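Local coordinates for regulatory protein RecX (Lactobacillus salivarius, PDB 3E3V) that probably modulates the activity of the recombinase RecA, this chain being the part built of three successive three-helix domains, at residues L28-L42 / I56-Y70. Residues are numbered along the deposited sequence; the frame is centred on the assembly and turned at random.
Sequences LSYQLRTRKEVEDKL and INKLIDLDLINDKNY
Val38 and Ile56 run alongside one another, pointing opposite ways, with Val38 CG1 lying 3.8 Å from Ile56 CD1. Leu42 CD1 reaches the same methyl, while Leu59 and Ile65 close round Val38: branched aliphatic residues suit this buried packing of helix 35-39 and Leu42, in the first three-helix domain of RecX, against the end of helix 49-61 and the following Ile65. The solvent side is looser: exposed Leu32 CD2 lies 3.9 Å from Asn69 ND2. Arg35, its chain extended, lays one guanidinium face over Ile56 CG2 and Ile60 CD1, held there by a salt bridge from NE to Glu39 OE2 (2.6 Å).

At the start of helix 67-81, Asp67 OD1 uses its syn lone pair to accept from Arg35 N at 2.9 Å; its two oxygens also take waters 2 and 3. Thr34 and Glu37 form a capping box within 28-42, and threonine suits the cap doubly: OG1 accepts from Glu37 N and bonds Lys96 O, while CG2 sits over the Tyr70 ring, 3.6 Å from its centroid, in a CH-pi contact. The ring edge meets Leu32 O, which water 1 bridges to Tyr70 OH. An alanine replacing Tyr70 would probably leave Thr34 CG2 without its aromatic face and water 1 without one anchor. The Asp67 carboxylate, beside the amino end of helix 35-39, would probably be stabilised by the helix dipole; residues 56-70 thus add an acceptor there.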
loop_
_atom_site.group_PDB
_atom_site.type_symbol
_atom_site.label_atom_id
_atom_site.label_comp_id
_atom_site.label_asym_id
_atom_site.label_seq_id
_atom_site.Cartn_x
_atom_site.Cartn_y
_atom_site.Cartn_z
ATOM N N LEU A 28 -13.137 -4.755 -12.997
ATOM C CA LEU A 28 -12.284 -3.571 -13.086
ATOM C C LEU A 28 -13.023 -2.229 -13.195
ATOM O O LEU A 28 -12.491 -1.199 -12.775
ATOM C CB LEU A 28 -11.334 -3.692 -14.282
ATOM C CG LEU A 28 -10.249 -4.767 -14.295
ATOM C CD1 LEU A 28 -9.693 -4.881 -15.702
ATOM C CD2 LEU A 28 -9.138 -4.416 -13.315
ATOM N N SER A 29 -14.226 -2.230 -13.780
ATOM C CA SER A 29 -14.999 -0.992 -13.946
ATOM C C SER A 29 -15.208 -0.301 -12.602
ATOM O O SER A 29 -15.180 0.930 -12.502
ATOM C CB SER A 29 -16.358 -1.274 -14.601
ATOM O OG SER A 29 -17.157 -2.131 -13.802
ATOM N N TYR A 30 -15.403 -1.105 -11.565
ATOM C CA TYR A 30 -15.594 -0.568 -10.234
ATOM C C TYR A 30 -14.241 -0.107 -9.691
ATOM O O TYR A 30 -13.826 1.033 -9.912
ATOM C CB TYR A 30 -16.202 -1.632 -9.329
ATOM N N GLN A 31 -13.542 -1.009 -9.008
ATOM C CA GLN A 31 -12.246 -0.700 -8.409
ATOM C C GLN A 31 -11.040 -0.992 -9.296
ATOM O O GLN A 31 -11.163 -1.541 -10.390
ATOM C CB GLN A 31 -12.097 -1.472 -7.092
ATOM C CG GLN A 31 -12.955 -0.934 -5.951
ATOM C CD GLN A 31 -12.939 -1.829 -4.722
ATOM O OE1 GLN A 31 -13.615 -2.859 -4.677
ATOM N NE2 GLN A 31 -12.158 -1.443 -3.723
ATOM N N LEU A 32 -9.872 -0.609 -8.798
ATOM C CA LEU A 32 -8.614 -0.839 -9.489
ATOM C C LEU A 32 -8.171 -2.212 -8.963
ATOM O O LEU A 32 -8.442 -2.539 -7.809
ATOM C CB LEU A 32 -7.607 0.256 -9.104
ATOM C CG LEU A 32 -6.586 0.730 -10.147
ATOM C CD1 LEU A 32 -7.303 1.375 -11.328
ATOM C CD2 LEU A 32 -5.635 1.744 -9.500
ATOM N N ARG A 33 -7.518 -3.021 -9.794
ATOM C CA ARG A 33 -7.089 -4.355 -9.363
ATOM C C ARG A 33 -5.670 -4.686 -9.815
ATOM O O ARG A 33 -5.251 -4.283 -10.904
ATOM C CB ARG A 33 -8.044 -5.422 -9.920
ATOM C CG ARG A 33 -9.497 -5.259 -9.525
ATOM C CD ARG A 33 -9.689 -5.455 -8.028
ATOM N NE ARG A 33 -11.086 -5.341 -7.624
ATOM C CZ ARG A 33 -11.486 -5.192 -6.364
ATOM N NH1 ARG A 33 -10.595 -5.138 -5.380
ATOM N NH2 ARG A 33 -12.780 -5.092 -6.084
ATOM N N THR A 34 -4.931 -5.421 -8.982
ATOM C CA THR A 34 -3.567 -5.804 -9.329
ATOM C C THR A 34 -3.708 -6.890 -10.369
ATOM O O THR A 34 -4.787 -7.454 -10.532
ATOM C CB THR A 34 -2.768 -6.422 -8.142
ATOM O OG1 THR A 34 -3.318 -7.702 -7.818
ATOM C CG2 THR A 34 -2.803 -5.524 -6.912
ATOM N N ARG A 35 -2.620 -7.184 -11.069
ATOM C CA ARG A 35 -2.636 -8.232 -12.078
ATOM C C ARG A 35 -3.073 -9.548 -11.442
ATOM O O ARG A 35 -3.963 -10.229 -11.948
ATOM C CB ARG A 35 -1.244 -8.396 -12.694
ATOM C CG ARG A 35 -1.112 -9.612 -13.604
ATOM C CD ARG A 35 0.252 -9.676 -14.279
ATOM N NE ARG A 35 0.391 -10.891 -15.077
ATOM C CZ ARG A 35 1.337 -11.092 -15.989
ATOM N NH1 ARG A 35 2.245 -10.155 -16.234
ATOM N NH2 ARG A 35 1.382 -12.239 -16.653
ATOM N N LYS A 36 -2.457 -9.887 -10.312
ATOM C CA LYS A 36 -2.772 -11.132 -9.618
ATOM C C LYS A 36 -4.231 -11.223 -9.158
ATOM O O LYS A 36 -4.818 -12.310 -9.167
ATOM C CB LYS A 36 -1.828 -11.325 -8.425
ATOM C CG LYS A 36 -1.677 -12.782 -8.009
ATOM C CD LYS A 36 -1.086 -12.915 -6.619
ATOM C CE LYS A 36 -1.052 -14.370 -6.177
ATOM N NZ LYS A 36 -0.624 -14.494 -4.753
ATOM N N GLU A 37 -4.822 -10.101 -8.752
ATOM C CA GLU A 37 -6.223 -10.102 -8.324
ATOM C C GLU A 37 -7.129 -10.555 -9.465
ATOM O O GLU A 37 -8.122 -11.255 -9.250
ATOM C CB GLU A 37 -6.666 -8.707 -7.870
ATOM C CG GLU A 37 -6.342 -8.363 -6.426
ATOM C CD GLU A 37 -6.898 -7.012 -6.032
ATOM O OE1 GLU A 37 -6.495 -6.003 -6.645
ATOM O OE2 GLU A 37 -7.746 -6.952 -5.116
ATOM N N VAL A 38 -6.799 -10.130 -10.682
ATOM C CA VAL A 38 -7.575 -10.506 -11.857
ATOM C C VAL A 38 -7.109 -11.888 -12.297
ATOM O O VAL A 38 -7.911 -12.744 -12.645
ATOM C CB VAL A 38 -7.355 -9.510 -13.028
ATOM C CG1 VAL A 38 -8.220 -9.902 -14.218
ATOM C CG2 VAL A 38 -7.693 -8.102 -12.588
ATOM N N GLU A 39 -5.797 -12.087 -12.258
ATOM C CA GLU A 39 -5.161 -13.337 -12.647
ATOM C C GLU A 39 -5.791 -14.535 -11.941
ATOM O O GLU A 39 -5.884 -15.623 -12.515
ATOM C CB GLU A 39 -3.670 -13.250 -12.340
ATOM C CG GLU A 39 -2.796 -13.960 -13.330
ATOM C CD GLU A 39 -1.392 -13.404 -13.339
ATOM O OE1 GLU A 39 -0.764 -13.318 -12.254
ATOM O OE2 GLU A 39 -0.914 -13.054 -14.438
ATOM N N ASP A 40 -6.205 -14.355 -10.691
ATOM C CA ASP A 40 -6.874 -15.445 -9.997
ATOM C C ASP A 40 -8.274 -15.036 -9.542
ATOM O O ASP A 40 -8.650 -15.170 -8.379
ATOM C CB ASP A 40 -6.032 -16.023 -8.834
ATOM C CG ASP A 40 -5.557 -14.979 -7.848
ATOM O OD1 ASP A 40 -6.390 -14.198 -7.341
ATOM O OD2 ASP A 40 -4.338 -14.961 -7.561
ATOM N N LYS A 41 -9.025 -14.506 -10.500
ATOM C CA LYS A 41 -10.418 -14.116 -10.320
ATOM C C LYS A 41 -11.056 -14.766 -11.537
ATOM O O LYS A 41 -12.268 -15.000 -11.586
ATOM C CB LYS A 41 -10.603 -12.600 -10.381
ATOM C CG LYS A 41 -12.048 -12.167 -10.651
ATOM C CD LYS A 41 -13.033 -12.775 -9.649
ATOM C CE LYS A 41 -14.485 -12.420 -10.000
ATOM N NZ LYS A 41 -15.497 -13.072 -9.104
ATOM N N LEU A 42 -10.202 -15.052 -12.519
ATOM C CA LEU A 42 -10.612 -15.708 -13.748
ATOM C C LEU A 42 -10.671 -17.190 -13.400
ATOM O O LEU A 42 -11.307 -17.987 -14.092
ATOM C CB LEU A 42 -9.582 -15.461 -14.861
ATOM C CG LEU A 42 -9.357 -14.002 -15.280
ATOM C CD1 LEU A 42 -8.242 -13.918 -16.319
ATOM C CD2 LEU A 42 -10.650 -13.424 -15.831
ATOM N N ILE A 56 -5.073 -11.565 -19.739
ATOM C CA ILE A 56 -4.241 -10.668 -18.942
ATOM C C ILE A 56 -3.320 -9.781 -19.787
ATOM O O ILE A 56 -3.219 -8.584 -19.542
ATOM C CB ILE A 56 -3.372 -11.458 -17.925
ATOM C CG1 ILE A 56 -4.272 -12.191 -16.923
ATOM C CG2 ILE A 56 -2.413 -10.507 -17.192
ATOM C CD1 ILE A 56 -5.153 -11.285 -16.089
ATOM N N ASN A 57 -2.636 -10.366 -20.766
ATOM C CA ASN A 57 -1.742 -9.595 -21.624
ATOM C C ASN A 57 -2.501 -8.539 -22.411
ATOM O O ASN A 57 -2.017 -7.422 -22.603
ATOM C CB ASN A 57 -1.001 -10.512 -22.592
ATOM C CG ASN A 57 0.057 -11.337 -21.901
ATOM O OD1 ASN A 57 0.892 -10.806 -21.170
ATOM N ND2 ASN A 57 0.028 -12.646 -22.125
ATOM N N LYS A 58 -3.679 -8.906 -22.888
ATOM C CA LYS A 58 -4.510 -7.981 -23.643
ATOM C C LYS A 58 -4.907 -6.830 -22.721
ATOM O O LYS A 58 -4.820 -5.662 -23.100
ATOM C CB LYS A 58 -5.759 -8.701 -24.165
ATOM C CG LYS A 58 -6.727 -7.816 -24.941
ATOM C CD LYS A 58 -6.028 -7.062 -26.048
ATOM C CE LYS A 58 -7.004 -6.719 -27.158
ATOM N NZ LYS A 58 -7.572 -7.956 -27.765
ATOM N N LEU A 59 -5.342 -7.161 -21.507
ATOM C CA LEU A 59 -5.732 -6.133 -20.549
ATOM C C LEU A 59 -4.555 -5.223 -20.209
ATOM O O LEU A 59 -4.723 -4.018 -20.028
ATOM C CB LEU A 59 -6.278 -6.770 -19.272
ATOM C CG LEU A 59 -7.563 -7.578 -19.436
ATOM C CD1 LEU A 59 -7.994 -8.143 -18.077
ATOM C CD2 LEU A 59 -8.653 -6.699 -20.013
ATOM N N ILE A 60 -3.358 -5.795 -20.113
ATOM C CA ILE A 60 -2.179 -4.990 -19.814
ATOM C C ILE A 60 -1.914 -4.057 -20.987
ATOM O O ILE A 60 -1.584 -2.886 -20.806
ATOM C CB ILE A 60 -0.940 -5.874 -19.596
ATOM C CG1 ILE A 60 -1.115 -6.709 -18.323
ATOM C CG2 ILE A 60 0.312 -5.004 -19.544
ATOM C CD1 ILE A 60 -0.046 -7.772 -18.150
ATOM N N ASP A 61 -2.063 -4.588 -22.196
ATOM C CA ASP A 61 -1.844 -3.814 -23.418
ATOM C C ASP A 61 -2.796 -2.617 -23.483
ATOM O O ASP A 61 -2.395 -1.516 -23.857
ATOM C CB ASP A 61 -2.048 -4.711 -24.641
ATOM C CG ASP A 61 -1.702 -4.013 -25.935
ATOM O OD1 ASP A 61 -0.560 -3.525 -26.044
ATOM O OD2 ASP A 61 -2.568 -3.960 -26.843
ATOM N N LEU A 62 -4.053 -2.842 -23.104
ATOM C CA LEU A 62 -5.071 -1.796 -23.097
ATOM C C LEU A 62 -4.940 -0.929 -21.845
ATOM O O LEU A 62 -5.748 -0.027 -21.603
ATOM C CB LEU A 62 -6.462 -2.431 -23.149
ATOM C CG LEU A 62 -6.759 -3.253 -24.408
ATOM C CD1 LEU A 62 -8.054 -4.044 -24.242
ATOM C CD2 LEU A 62 -6.849 -2.303 -25.609
ATOM N N ASP A 63 -3.915 -1.216 -21.049
ATOM C CA ASP A 63 -3.646 -0.484 -19.818
ATOM C C ASP A 63 -4.803 -0.578 -18.822
ATOM O O ASP A 63 -5.033 0.331 -18.035
ATOM C CB ASP A 63 -3.339 0.986 -20.138
ATOM C CG ASP A 63 -2.736 1.737 -18.953
ATOM O OD1 ASP A 63 -1.824 1.192 -18.301
ATOM O OD2 ASP A 63 -3.160 2.882 -18.681
ATOM N N LEU A 64 -5.532 -1.687 -18.869
ATOM C CA LEU A 64 -6.640 -1.909 -17.950
ATOM C C LEU A 64 -6.080 -2.585 -16.690
ATOM O O LEU A 64 -6.720 -2.616 -15.638
ATOM C CB LEU A 64 -7.704 -2.775 -18.623
ATOM C CG LEU A 64 -8.318 -2.101 -19.857
ATOM C CD1 LEU A 64 -9.269 -3.054 -20.558
ATOM C CD2 LEU A 64 -9.033 -0.834 -19.427
ATOM N N ILE A 65 -4.876 -3.136 -16.826
ATOM C CA ILE A 65 -4.157 -3.742 -15.716
ATOM C C ILE A 65 -2.818 -3.027 -15.772
ATOM O O ILE A 65 -2.168 -2.992 -16.821
ATOM C CB ILE A 65 -3.924 -5.258 -15.891
ATOM C CG1 ILE A 65 -5.224 -6.020 -15.644
ATOM C CG2 ILE A 65 -2.831 -5.733 -14.911
ATOM C CD1 ILE A 65 -5.074 -7.522 -15.768
ATOM N N ASN A 66 -2.419 -2.434 -14.656
ATOM C CA ASN A 66 -1.165 -1.700 -14.607
ATOM C C ASN A 66 -0.723 -1.634 -13.152
ATOM O O ASN A 66 -1.142 -0.748 -12.407
ATOM C CB ASN A 66 -1.367 -0.284 -15.153
ATOM C CG ASN A 66 -0.064 0.471 -15.303
ATOM O OD1 ASN A 66 0.783 0.463 -14.406
ATOM N ND2 ASN A 66 0.098 1.147 -16.439
ATOM N N ASP A 67 0.129 -2.572 -12.756
ATOM C CA ASP A 67 0.597 -2.634 -11.387
ATOM C C ASP A 67 1.364 -1.407 -10.889
ATOM O O ASP A 67 1.258 -1.049 -9.713
ATOM C CB ASP A 67 1.401 -3.924 -11.177
ATOM C CG ASP A 67 0.501 -5.149 -11.010
ATOM O OD1 ASP A 67 -0.746 -4.993 -11.029
ATOM O OD2 ASP A 67 1.031 -6.272 -10.853
ATOM N N LYS A 68 2.128 -0.749 -11.758
ATOM C CA LYS A 68 2.860 0.449 -11.332
ATOM C C LYS A 68 1.850 1.516 -10.909
ATOM O O LYS A 68 2.020 2.186 -9.888
ATOM C CB LYS A 68 3.734 0.979 -12.471
ATOM C CG LYS A 68 4.324 2.362 -12.224
ATOM C CD LYS A 68 5.122 2.823 -13.441
ATOM C CE LYS A 68 4.970 4.326 -13.683
ATOM N NZ LYS A 68 5.496 5.129 -12.557
ATOM N N ASN A 69 0.788 1.659 -11.694
ATOM C CA ASN A 69 -0.254 2.627 -11.380
ATOM C C ASN A 69 -1.052 2.183 -10.145
ATOM O O ASN A 69 -1.437 3.004 -9.320
ATOM C CB ASN A 69 -1.193 2.797 -12.569
ATOM C CG ASN A 69 -2.329 3.741 -12.267
ATOM O OD1 ASN A 69 -2.110 4.909 -11.935
ATOM N ND2 ASN A 69 -3.553 3.246 -12.372
ATOM N N TYR A 70 -1.315 0.886 -10.025
ATOM C CA TYR A 70 -2.044 0.393 -8.855
ATOM C C TYR A 70 -1.275 0.781 -7.591
ATOM O O TYR A 70 -1.803 1.439 -6.697
ATOM C CB TYR A 70 -2.171 -1.133 -8.881
ATOM C CG TYR A 70 -3.002 -1.669 -7.721
ATOM C CD1 TYR A 70 -4.387 -1.819 -7.841
ATOM C CD2 TYR A 70 -2.411 -1.972 -6.493
ATOM C CE1 TYR A 70 -5.169 -2.260 -6.762
ATOM C CE2 TYR A 70 -3.184 -2.410 -5.408
ATOM C CZ TYR A 70 -4.558 -2.552 -5.550
ATOM O OH TYR A 70 -5.326 -2.990 -4.492
HETATM O O HOH W 1 -8.219 -3.150 -4.991
HETATM O O HOH W 2 -3.014 -3.384 -11.999
HETATM O O HOH W 3 -0.167 -8.277 -9.548
#